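Local atomic coordinates of penicillin binding protein 2X (Streptococcus thermophilus, PDB entry 5U47), a protein that probably cross-links the peptides of adjacent glycan strands in septal peptidoglycan as a divisome transpeptidase, and is a target of beta-lactam antibiotics. Residues 378-386 with 417-426; 448-456 with 609-617. The protein carries 1 engineered substitution. All blocks are in the same frame, centred on the assembly; numbering follows the deposited sequence.

Contact 1. Residues 378-386 with 417-426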
# COMPACT_ATOMS: atom_id res chain seq x y z
N TYR A 378 -17.90 -9.85 -0.13
CA TYR A 378 -16.50 -9.74 -0.54
C TYR A 378 -16.04 -8.26 -0.59
O TYR A 378 -14.87 -7.97 -0.87
CB TYR A 378 -16.25 -10.45 -1.87
CG TYR A 378 -15.89 -11.93 -1.76
CD1 TYR A 378 -14.65 -12.31 -1.24
CD2 TYR A 378 -16.75 -12.93 -2.23
CE1 TYR A 378 -14.28 -13.64 -1.16
CE2 TYR A 378 -16.39 -14.28 -2.15
CZ TYR A 378 -15.15 -14.63 -1.62
OH TYR A 378 -14.77 -15.96 -1.52
N LYS A 379 -16.99 -7.35 -0.37
CA LYS A 379 -16.77 -5.90 -0.26
C LYS A 379 -16.38 -5.14 -1.52
O LYS A 379 -15.82 -4.01 -1.43
CB LYS A 379 -15.80 -5.56 0.89
CG LYS A 379 -16.32 -5.96 2.26
CD LYS A 379 -15.34 -5.54 3.34
CE LYS A 379 -15.85 -5.92 4.72
NZ LYS A 379 -17.02 -5.11 5.14
N PHE A 380 -16.64 -5.72 -2.68
CA PHE A 380 -16.40 -5.00 -3.92
C PHE A 380 -17.26 -3.75 -3.95
O PHE A 380 -18.38 -3.73 -3.41
CB PHE A 380 -16.61 -5.89 -5.13
CG PHE A 380 -15.55 -6.96 -5.23
CD1 PHE A 380 -14.27 -6.61 -5.59
CD2 PHE A 380 -15.83 -8.28 -4.92
CE1 PHE A 380 -13.27 -7.56 -5.68
CE2 PHE A 380 -14.83 -9.25 -5.00
CZ PHE A 380 -13.55 -8.88 -5.38
N GLY A 381 -16.69 -2.68 -4.51
CA GLY A 381 -17.35 -1.37 -4.53
C GLY A 381 -17.10 -0.54 -3.26
O GLY A 381 -17.53 0.61 -3.17
N ILE A 382 -16.40 -1.13 -2.28
CA ILE A 382 -16.08 -0.45 -1.04
C ILE A 382 -14.56 -0.38 -0.90
O ILE A 382 -13.90 -1.41 -0.96
CB ILE A 382 -16.67 -1.17 0.19
CG1 ILE A 382 -18.19 -1.38 0.01
CG2 ILE A 382 -16.41 -0.38 1.46
CD1 ILE A 382 -18.86 -2.11 1.16
N PRO A 383 -14.01 0.83 -0.71
CA PRO A 383 -12.55 0.91 -0.56
C PRO A 383 -12.10 0.16 0.69
O PRO A 383 -12.89 -0.00 1.63
CB PRO A 383 -12.28 2.41 -0.43
CG PRO A 383 -13.56 3.00 0.05
CD PRO A 383 -14.65 2.15 -0.54
N THR A 384 -10.86 -0.31 0.67
CA THR A 384 -10.31 -1.02 1.83
C THR A 384 -10.03 -0.06 3.01
O THR A 384 -10.14 -0.45 4.17
CB THR A 384 -9.01 -1.78 1.47
OG1 THR A 384 -7.92 -0.85 1.22
CG2 THR A 384 -9.22 -2.68 0.25
N ARG A 385 -9.71 1.19 2.69
CA ARG A 385 -9.33 2.19 3.70
C ARG A 385 -8.16 1.64 4.51
O ARG A 385 -8.08 1.83 5.72
CB ARG A 385 -10.50 2.55 4.59
CG ARG A 385 -11.76 2.84 3.81
CD ARG A 385 -12.81 3.48 4.68
NE ARG A 385 -14.05 3.71 3.94
CZ ARG A 385 -15.16 2.99 4.02
NH1 ARG A 385 -15.28 1.96 4.85
NH2 ARG A 385 -16.20 3.35 3.28
N PHE A 386 -7.21 1.00 3.81
CA PHE A 386 -6.11 0.33 4.46
C PHE A 386 -4.98 1.23 4.95
O PHE A 386 -4.08 0.74 5.63
CB PHE A 386 -5.59 -0.88 3.65
CG PHE A 386 -4.70 -0.57 2.49
CD1 PHE A 386 -4.95 0.49 1.62
CD2 PHE A 386 -3.66 -1.46 2.16
CE1 PHE A 386 -4.15 0.69 0.52
CE2 PHE A 386 -2.85 -1.24 1.07
CZ PHE A 386 -3.09 -0.15 0.25
N VAL A 417 -5.90 -3.82 -4.60
CA VAL A 417 -6.01 -4.09 -3.17
C VAL A 417 -7.38 -4.72 -2.80
O VAL A 417 -7.45 -5.50 -1.87
CB VAL A 417 -5.60 -2.88 -2.32
CG1 VAL A 417 -6.62 -1.75 -2.46
CG2 VAL A 417 -5.37 -3.29 -0.87
N GLN A 418 -8.45 -4.40 -3.54
CA GLN A 418 -9.76 -5.07 -3.33
C GLN A 418 -9.66 -6.56 -3.69
O GLN A 418 -10.20 -7.43 -2.99
CB GLN A 418 -10.86 -4.40 -4.13
CG GLN A 418 -11.29 -3.06 -3.55
CD GLN A 418 -12.32 -2.37 -4.40
OE1 GLN A 418 -12.25 -2.40 -5.63
NE2 GLN A 418 -13.27 -1.69 -3.74
N MET A 419 -8.93 -6.86 -4.77
CA MET A 419 -8.73 -8.25 -5.14
C MET A 419 -7.93 -8.98 -4.07
O MET A 419 -8.26 -10.10 -3.69
CB MET A 419 -8.05 -8.38 -6.51
CG MET A 419 -8.90 -7.88 -7.67
SD MET A 419 -10.50 -8.72 -7.83
CE MET A 419 -10.01 -10.40 -8.20
N LEU A 420 -6.86 -8.35 -3.57
CA LEU A 420 -6.04 -8.97 -2.53
C LEU A 420 -6.86 -9.28 -1.29
O LEU A 420 -6.74 -10.36 -0.71
CB LEU A 420 -4.84 -8.08 -2.16
CG LEU A 420 -3.82 -7.82 -3.30
CD1 LEU A 420 -2.74 -6.85 -2.82
CD2 LEU A 420 -3.16 -9.12 -3.77
N ARG A 421 -7.69 -8.32 -0.89
CA ARG A 421 -8.55 -8.47 0.27
C ARG A 421 -9.49 -9.69 0.08
O ARG A 421 -9.63 -10.52 0.98
CB ARG A 421 -9.37 -7.20 0.47
CG ARG A 421 -10.37 -7.26 1.60
CD ARG A 421 -11.11 -5.94 1.77
NE ARG A 421 -11.83 -5.60 0.56
CZ ARG A 421 -12.52 -4.47 0.34
NH1 ARG A 421 -13.09 -4.29 -0.84
NH2 ARG A 421 -12.64 -3.53 1.25
N ALA A 422 -10.08 -9.81 -1.09
CA ALA A 422 -11.00 -10.92 -1.40
C ALA A 422 -10.25 -12.24 -1.38
O ALA A 422 -10.76 -13.24 -0.83
CB ALA A 422 -11.67 -10.70 -2.75
N PHE A 423 -9.04 -12.25 -1.96
CA PHE A 423 -8.23 -13.46 -1.98
C PHE A 423 -7.88 -13.97 -0.57
O PHE A 423 -7.72 -15.19 -0.38
CB PHE A 423 -6.92 -13.29 -2.77
CG PHE A 423 -7.11 -13.08 -4.26
CD1 PHE A 423 -8.05 -13.82 -4.99
CD2 PHE A 423 -6.29 -12.21 -4.95
CE1 PHE A 423 -8.19 -13.64 -6.37
CE2 PHE A 423 -6.42 -12.03 -6.33
CZ PHE A 423 -7.38 -12.74 -7.03
N THR A 424 -7.77 -13.07 0.41
CA THR A 424 -7.43 -13.54 1.75
C THR A 424 -8.50 -14.48 2.32
O THR A 424 -8.15 -15.35 3.10
CB THR A 424 -7.17 -12.40 2.79
OG1 THR A 424 -8.35 -11.61 2.95
CG2 THR A 424 -6.04 -11.55 2.39
N ALA A 425 -9.78 -14.31 1.96
CA ALA A 425 -10.83 -15.18 2.48
C ALA A 425 -10.66 -16.59 1.91
O ALA A 425 -10.92 -17.58 2.57
CB ALA A 425 -12.20 -14.63 2.16
N ILE A 426 -10.19 -16.67 0.67
CA ILE A 426 -9.95 -17.95 0.04
C ILE A 426 -8.77 -18.66 0.71
O ILE A 426 -8.85 -19.86 0.97
CB ILE A 426 -9.68 -17.76 -1.46
CG1 ILE A 426 -10.88 -17.08 -2.14
CG2 ILE A 426 -9.33 -19.09 -2.14
CD1 ILE A 426 -12.14 -17.91 -2.18
O HOH W 1 -12.59 -6.83 -1.80
O HOH W 2 -14.79 -3.01 -6.55
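Tyr378 lies against one side of helix 416-427. Its CD1 packs on Ala422 CB at 3.7 Å, and Ala422 O sits at the edge of the ring. Ala425 CB follows beside CE1, and Ile426 CD1 lies against OH. The hydroxyl is hydrogen-bonded to Ser303 of helix 297-308. Lys379 is the C-prime residue of a Schellman motif that ends helix 368-377. It also starts a type II turn to Ile382. Its CB rests on the Arg421 guanidinium, 3.4 Å above the plane and over its centre, while the rest of the chain leads away. The Phe380 ring reaches Ala422 CB with CZ, and its CE1 lies 3.7 Å from Met419 SD in an oblique Met-aromatic contact. Gly381 N donates to a water that also bonds Gln418 OE1.

Ile382 O is the polar centre. Arg421 NH1 meets it almost head-on at 3.0 Å, with the oxygen near the guanidinium plane. Arg421 NH2 adds a weak bond. Gln418 NE2 approaches the same oxygen from above the carbonyl plane, at 2.9 Å, and also bonds Ser393 O. Thr384 CG2 packs on the guanidinium face opposite Lys379 CB, off toward its rim. The Thr384 hydroxyl is held by Glu391. Val417 CG2 ends the contact over one face of the Phe386 ring, 4.0 Å from its centroid.

Arg421 CG stands anti to the backbone N (chi1 177°), and a bend at chi3 turns the guanidinium into the loop. A second water joins Arg421 NE to Tyr378 O and Gln418 O. The guanidinium is thus sandwiched between two aliphatic groups and bonded at its edge. This fixes its rotation and ties the loop to a buried helix of the transpeptidase domain. The Ile382 carbonyl probably helps to stabilise the charge of Arg421.

Contact 2. Residues 448-456 with 609-617; sequences TVRTAKKEV and LRQNLVHPI
Glu455 and Arg610 form a salt bridge between the transpeptidase domain and the first PASTA domain. On the PASTA side, helix 602-611 ends in a Schellman motif with Leu613 as the C-prime residue, and the chain then enters strand 615-619. Arg610 grips the carboxylate side-on. Its NE donates to the syn lone pair of Glu455 OE1, 2.9 Å away. Its NH2 donates to Glu455 OE2 at 2.9 Å, again on the syn side but 31° out of the carboxylate plane. The carboxylate and guanidinium planes are 29° apart.

A second arginine works from the other direction. Arg450 NE and NH2 both donate to one oxygen, Asn612 O, at 3.0 and 3.1 Å. The oxygen lies close to the guanidinium plane, so the two bonds hold that group's rotation. The remaining nitrogen, NH1, bonds Thr590 O and Ile636 O. Val614 CG2 meets the edge of the same guanidinium. Asn612 O lies in the turn that closes the helix, so Arg450 binds the chain at the helix end.

The stacked contact is between Glu455 and His615. With chi1 at -176° Glu455 CG points away from its own backbone nitrogen and the chain stays extended, which carries it across the imidazole. Its CB sits over the ring centre in a CH-pi contact, 3.6 Å from the centroid. The carboxylate and ring planes are nearly parallel. The same side chain is therefore held on a ring and by a guanidinium.

Leu613 supplies the apolar part. Its CD1 and CD2 face Ala452 CB, and CD1 also lies against Arg450 O. One water bridges the two segments, donating to Glu455 OE2 and, at 3.0 Å, to Pro616 O.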
# COMPACT_ATOMS: atom_id res chain seq x y z
N THR A 448 8.74 4.01 22.83
CA THR A 448 7.47 3.29 22.77
C THR A 448 7.13 2.91 21.33
O THR A 448 7.60 3.52 20.37
CB THR A 448 6.31 4.10 23.38
OG1 THR A 448 6.17 5.34 22.69
CG2 THR A 448 6.57 4.38 24.83
N VAL A 449 6.29 1.90 21.19
CA VAL A 449 5.86 1.41 19.90
C VAL A 449 4.41 1.01 19.90
O VAL A 449 3.80 0.80 20.97
CB VAL A 449 6.64 0.14 19.48
CG1 VAL A 449 8.14 0.42 19.46
CG2 VAL A 449 6.33 -1.05 20.41
N ARG A 450 3.86 0.90 18.70
CA ARG A 450 2.53 0.33 18.42
C ARG A 450 2.81 -0.67 17.31
O ARG A 450 3.32 -0.29 16.25
CB ARG A 450 1.52 1.38 17.97
CG ARG A 450 1.07 2.23 19.14
CD ARG A 450 0.20 3.40 18.71
NE ARG A 450 -1.16 3.01 18.33
CZ ARG A 450 -2.17 2.77 19.18
NH1 ARG A 450 -2.00 2.81 20.50
NH2 ARG A 450 -3.37 2.46 18.71
N THR A 451 2.51 -1.94 17.58
CA THR A 451 2.80 -3.04 16.67
C THR A 451 1.52 -3.72 16.16
O THR A 451 0.62 -4.02 16.94
CB THR A 451 3.75 -4.03 17.37
OG1 THR A 451 4.89 -3.30 17.86
CG2 THR A 451 4.23 -5.12 16.39
N ALA A 452 1.47 -3.96 14.85
CA ALA A 452 0.28 -4.51 14.19
C ALA A 452 0.08 -6.00 14.35
O ALA A 452 1.02 -6.75 14.56
CB ALA A 452 0.30 -4.17 12.70
N LYS A 453 -1.19 -6.39 14.31
CA LYS A 453 -1.63 -7.78 14.27
C LYS A 453 -2.74 -7.82 13.21
O LYS A 453 -3.30 -6.77 12.84
CB LYS A 453 -2.18 -8.27 15.63
CG LYS A 453 -1.13 -8.39 16.74
CD LYS A 453 -1.82 -8.77 18.05
CE LYS A 453 -0.85 -8.81 19.23
NZ LYS A 453 0.10 -9.96 19.16
N LYS A 454 -3.07 -9.02 12.74
CA LYS A 454 -4.06 -9.17 11.68
C LYS A 454 -5.44 -8.60 12.05
O LYS A 454 -5.83 -8.61 13.22
CB LYS A 454 -4.21 -10.63 11.27
CG LYS A 454 -4.99 -11.49 12.24
CD LYS A 454 -4.99 -12.93 11.79
CE LYS A 454 -5.84 -13.77 12.74
NZ LYS A 454 -5.72 -15.20 12.34
N GLU A 455 -6.14 -8.11 11.04
CA GLU A 455 -7.47 -7.53 11.20
C GLU A 455 -8.51 -8.34 10.42
O GLU A 455 -8.54 -8.32 9.19
CB GLU A 455 -7.45 -6.08 10.72
CG GLU A 455 -8.78 -5.34 10.94
CD GLU A 455 -8.82 -3.91 10.39
OE1 GLU A 455 -7.82 -3.41 9.82
OE2 GLU A 455 -9.89 -3.27 10.54
N VAL A 456 -9.38 -9.05 11.15
CA VAL A 456 -10.45 -9.84 10.55
C VAL A 456 -11.59 -8.89 10.23
O VAL A 456 -12.02 -8.13 11.09
CB VAL A 456 -10.91 -10.95 11.51
CG1 VAL A 456 -12.16 -11.65 11.00
CG2 VAL A 456 -9.77 -11.94 11.79
N LEU A 609 -7.26 6.04 11.31
CA LEU A 609 -7.22 5.10 12.43
C LEU A 609 -6.31 3.90 12.13
O LEU A 609 -5.57 3.45 13.01
CB LEU A 609 -8.62 4.63 12.78
CG LEU A 609 -9.50 5.67 13.46
CD1 LEU A 609 -10.95 5.21 13.52
CD2 LEU A 609 -8.96 6.01 14.85
N ARG A 610 -6.40 3.35 10.91
CA ARG A 610 -5.52 2.23 10.52
C ARG A 610 -4.04 2.62 10.44
O ARG A 610 -3.17 1.80 10.72
CB ARG A 610 -5.95 1.57 9.20
CG ARG A 610 -7.25 0.82 9.34
CD ARG A 610 -7.43 -0.19 8.23
NE ARG A 610 -8.62 -0.96 8.52
CZ ARG A 610 -9.85 -0.66 8.13
NH1 ARG A 610 -10.12 0.41 7.40
NH2 ARG A 610 -10.85 -1.47 8.50
N GLN A 611 -3.75 3.86 10.08
CA GLN A 611 -2.36 4.34 10.10
C GLN A 611 -1.79 4.28 11.52
O GLN A 611 -0.57 4.13 11.70
CB GLN A 611 -2.29 5.77 9.59
CG GLN A 611 -2.67 5.87 8.12
CD GLN A 611 -2.83 7.29 7.64
OE1 GLN A 611 -2.78 8.24 8.42
NE2 GLN A 611 -3.04 7.45 6.34
N ASN A 612 -2.69 4.39 12.50
CA ASN A 612 -2.35 4.35 13.90
C ASN A 612 -2.61 2.98 14.52
O ASN A 612 -2.62 2.84 15.74
CB ASN A 612 -3.06 5.49 14.65
CG ASN A 612 -2.54 6.86 14.23
OD1 ASN A 612 -1.53 7.33 14.76
ND2 ASN A 612 -3.20 7.47 13.23
N LEU A 613 -2.79 1.99 13.66
CA LEU A 613 -2.96 0.60 14.04
C LEU A 613 -4.25 0.24 14.80
O LEU A 613 -4.34 -0.80 15.45
CB LEU A 613 -1.70 0.08 14.73
CG LEU A 613 -0.40 0.30 13.93
CD1 LEU A 613 0.72 -0.49 14.57
CD2 LEU A 613 -0.56 -0.15 12.48
N VAL A 614 -5.25 1.08 14.66
CA VAL A 614 -6.57 0.79 15.21
C VAL A 614 -7.31 -0.00 14.13
O VAL A 614 -6.95 0.10 12.94
CB VAL A 614 -7.29 2.10 15.56
CG1 VAL A 614 -8.71 1.84 16.05
CG2 VAL A 614 -6.48 2.83 16.62
N HIS A 615 -8.27 -0.84 14.53
CA HIS A 615 -9.04 -1.67 13.59
C HIS A 615 -10.50 -1.20 13.62
O HIS A 615 -11.32 -1.75 14.37
CB HIS A 615 -8.98 -3.17 13.94
CG HIS A 615 -7.62 -3.78 13.80
ND1 HIS A 615 -7.34 -5.06 14.21
CD2 HIS A 615 -6.45 -3.27 13.33
CE1 HIS A 615 -6.07 -5.34 13.95
NE2 HIS A 615 -5.51 -4.27 13.42
N PRO A 616 -10.83 -0.18 12.82
CA PRO A 616 -12.17 0.35 12.83
C PRO A 616 -13.14 -0.48 12.00
O PRO A 616 -12.73 -1.13 11.04
CB PRO A 616 -11.99 1.72 12.18
CG PRO A 616 -10.90 1.52 11.21
CD PRO A 616 -9.97 0.52 11.84
N ILE A 617 -14.40 -0.46 12.40
CA ILE A 617 -15.48 -1.09 11.65
C ILE A 617 -16.48 0.03 11.37
O ILE A 617 -17.04 0.62 12.31
CB ILE A 617 -16.20 -2.18 12.46
CG1 ILE A 617 -15.23 -3.30 12.84
CG2 ILE A 617 -17.37 -2.71 11.65
CD1 ILE A 617 -15.77 -4.26 13.89
O HOH W 3 -12.00 -4.01 11.70

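The two contacts have centres about 17 Å apart and meet at one point, where Arg385 O lies 3.0 Å from Arg610 NH1 in a probable hydrogen bond. Contact 1 is buried and stays within the transpeptidase domain, tying a loop to a helix. Contact 2 is only partly buried and joins that domain to the first PASTA domain. Both have an arginine bound to a backbone carbonyl. The rest of the chemistry follows their place. Contact 1 adds aromatic and aliphatic packing. Contact 2 has less apolar packing, and differs by its ion pair and a carboxylate stacked on an imidazole. Arg610 links the domain interface to the loop of contact 1.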